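PDB 5JIG: ubiquitin and WLM domain-containing metalloprotease SPCC1442.07c from Schizosaccharomyces pombe, which probably cleaves DNA-bound proteins as a DNA-dependent zinc metalloendopeptidase, helping to repair toxic DNA-protein cross-links. Local coordinates for residues H40-P45 against R116-E121. Sequence-based numbering, arbitrary orientation.
Sequences HRWTVP and RQLTKE
Trp42 and Leu118 point at each other from their two segments, and Leu118 CD1 meets the outer edge of the Trp42 indole, near its plane. Leu118 CD1 is 3.7 Å from Trp42 CH2 and 4.0 Å from CZ3 of the same ring. The second branch, Leu118 CD2, stands slightly farther back, 4.1 Å from Trp42 CH2, and approaches the His40 ring obliquely, 4.4 Å from His40 CD2. In both Trp42 and Leu118, CG sits anti to the carbonyl carbon (chi1 -71° and -61°), and with this torsion the two side chains extend toward each other. His40 backs the indole from one face: its CB rests 3.4 Å above the plane, over the centre of the Trp42 ring. In this WLM domain, an HExxH metalloprotease domain, the contact joins helix 109-122 to the end of helix 31-40 and the loop after it, where Arg41, with positive phi, completes a Schellman motif. Helix 88-100, which carries the metal ligand His97, packs beside both partners, with Leu99 against Trp42 and Ile96 against Leu118. The Trp42 side chain lies about 8 Å from that of the metal ligand His101. An alanine in place of Trp42 would probably leave Leu118 CD1 without the indole edge it packs on, Leu118 CD2 without its nearby ring carbons and His40 CB without the face it covers, opening a gap between the two segments.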
loop_
_atom_site.group_PDB
_atom_site.type_symbol
_atom_site.label_atom_id
_atom_site.label_comp_id
_atom_site.label_asym_id
_atom_site.label_seq_id
_atom_site.Cartn_x
_atom_site.Cartn_y
_atom_site.Cartn_z
ATOM N N HIS A 40 2.432 10.440 9.414
ATOM C CA HIS A 40 1.027 10.411 9.708
ATOM C C HIS A 40 0.645 9.430 10.833
ATOM O O HIS A 40 -0.515 9.295 11.152
ATOM C CB HIS A 40 0.165 10.213 8.455
ATOM C CG HIS A 40 -1.026 11.056 8.398
ATOM N ND1 HIS A 40 -1.960 11.045 9.393
ATOM C CD2 HIS A 40 -1.456 11.991 7.523
ATOM C CE1 HIS A 40 -2.941 11.900 9.122
ATOM N NE2 HIS A 40 -2.666 12.500 7.972
ATOM N N ARG A 41 1.640 8.815 11.437
ATOM C CA ARG A 41 1.462 7.906 12.598
ATOM C C ARG A 41 0.450 6.803 12.309
ATOM O O ARG A 41 -0.496 6.611 13.036
ATOM C CB ARG A 41 1.175 8.700 13.850
ATOM C CG ARG A 41 2.302 9.569 14.261
ATOM C CD ARG A 41 2.077 10.435 15.476
ATOM N NE ARG A 41 1.590 9.717 16.613
ATOM C CZ ARG A 41 0.350 9.757 17.114
ATOM N NH1 ARG A 41 0.086 9.043 18.205
ATOM N NH2 ARG A 41 -0.635 10.465 16.539
ATOM N N TRP A 42 0.694 6.047 11.242
ATOM C CA TRP A 42 -0.167 4.931 10.842
ATOM C C TRP A 42 0.496 3.617 11.081
ATOM O O TRP A 42 1.604 3.345 10.600
ATOM C CB TRP A 42 -0.494 5.056 9.362
ATOM C CG TRP A 42 -1.410 6.159 9.028
ATOM C CD1 TRP A 42 -2.382 6.668 9.812
ATOM C CD2 TRP A 42 -1.438 6.905 7.832
ATOM N NE1 TRP A 42 -3.049 7.694 9.151
ATOM C CE2 TRP A 42 -2.477 7.836 7.929
ATOM C CE3 TRP A 42 -0.654 6.891 6.659
ATOM C CZ2 TRP A 42 -2.759 8.766 6.897
ATOM C CZ3 TRP A 42 -0.935 7.817 5.670
ATOM C CH2 TRP A 42 -2.001 8.667 5.776
ATOM N N THR A 43 -0.219 2.751 11.852
ATOM C CA THR A 43 0.083 1.347 11.987
ATOM C C THR A 43 -1.031 0.564 11.357
ATOM O O THR A 43 -2.213 0.788 11.670
ATOM C CB THR A 43 0.221 0.938 13.447
ATOM O OG1 THR A 43 1.249 1.704 14.105
ATOM C CG2 THR A 43 0.421 -0.539 13.570
ATOM N N VAL A 44 -0.714 -0.284 10.402
ATOM C CA VAL A 44 -1.720 -1.092 9.683
ATOM C C VAL A 44 -1.440 -2.549 10.031
ATOM O O VAL A 44 -0.392 -3.108 9.691
ATOM C CB VAL A 44 -1.634 -0.829 8.167
ATOM C CG1 VAL A 44 -2.533 -1.783 7.407
ATOM C CG2 VAL A 44 -1.997 0.616 7.882
ATOM N N PRO A 45 -2.378 -3.206 10.721
ATOM C CA PRO A 45 -2.084 -4.579 11.156
ATOM C C PRO A 45 -1.793 -5.571 10.036
ATOM O O PRO A 45 -0.962 -6.467 10.209
ATOM C CB PRO A 45 -3.353 -4.977 11.940
ATOM C CG PRO A 45 -3.795 -3.679 12.552
ATOM C CD PRO A 45 -3.525 -2.635 11.470
ATOM N N ARG A 116 -2.252 13.992 -2.574
ATOM C CA ARG A 116 -1.161 14.669 -3.260
ATOM C C ARG A 116 0.032 14.952 -2.319
ATOM O O ARG A 116 1.191 14.838 -2.696
ATOM C CB ARG A 116 -1.656 15.985 -3.877
ATOM C CG ARG A 116 -2.528 15.826 -5.122
ATOM C CD ARG A 116 -2.742 17.153 -5.810
ATOM N NE ARG A 116 -3.421 18.121 -4.960
ATOM C CZ ARG A 116 -4.719 18.228 -4.809
ATOM N NH1 ARG A 116 -5.190 19.049 -3.869
ATOM N NH2 ARG A 116 -5.553 17.546 -5.519
ATOM N N GLN A 117 -0.298 15.333 -1.083
ATOM C CA GLN A 117 0.783 15.629 -0.117
ATOM C C GLN A 117 1.579 14.374 0.224
ATOM O O GLN A 117 2.807 14.414 0.331
ATOM C CB GLN A 117 0.134 16.211 1.133
ATOM C CG GLN A 117 -0.382 17.615 0.877
ATOM C CD GLN A 117 -1.336 18.083 1.950
ATOM O OE1 GLN A 117 -2.043 17.363 2.580
ATOM N NE2 GLN A 117 -1.559 19.330 1.945
ATOM N N LEU A 118 0.860 13.283 0.421
ATOM C CA LEU A 118 1.537 11.996 0.707
ATOM C C LEU A 118 2.357 11.511 -0.470
ATOM O O LEU A 118 3.457 11.004 -0.325
ATOM C CB LEU A 118 0.508 10.936 1.103
ATOM C CG LEU A 118 -0.326 11.204 2.348
ATOM C CD1 LEU A 118 -1.408 10.112 2.439
ATOM C CD2 LEU A 118 0.454 11.199 3.609
ATOM N N THR A 119 1.821 11.703 -1.681
ATOM C CA THR A 119 2.523 11.321 -2.907
ATOM C C THR A 119 3.861 12.093 -3.007
ATOM O O THR A 119 4.876 11.528 -3.322
ATOM C CB THR A 119 1.617 11.589 -4.097
ATOM O OG1 THR A 119 0.559 10.625 -4.090
ATOM C CG2 THR A 119 2.366 11.451 -5.415
ATOM N N LYS A 120 3.758 13.405 -2.767
ATOM C CA LYS A 120 4.988 14.213 -2.839
ATOM C C LYS A 120 6.010 13.755 -1.792
ATOM O O LYS A 120 7.198 13.562 -2.098
ATOM C CB LYS A 120 4.606 15.677 -2.624
ATOM C CG LYS A 120 5.708 16.679 -2.515
ATOM C CD LYS A 120 5.244 18.135 -2.464
ATOM C CE LYS A 120 6.343 19.140 -2.289
ATOM N NZ LYS A 120 5.729 20.474 -2.239
ATOM N N GLU A 121 5.553 13.522 -0.563
ATOM C CA GLU A 121 6.464 13.048 0.457
ATOM C C GLU A 121 7.136 11.735 0.072
ATOM O O GLU A 121 8.315 11.557 0.235
ATOM C CB GLU A 121 5.675 12.896 1.740
ATOM C CG GLU A 121 6.551 12.563 2.950
ATOM C CD GLU A 121 7.075 13.792 3.646
ATOM O OE1 GLU A 121 6.261 14.517 4.229
ATOM O OE2 GLU A 121 8.327 14.055 3.616
#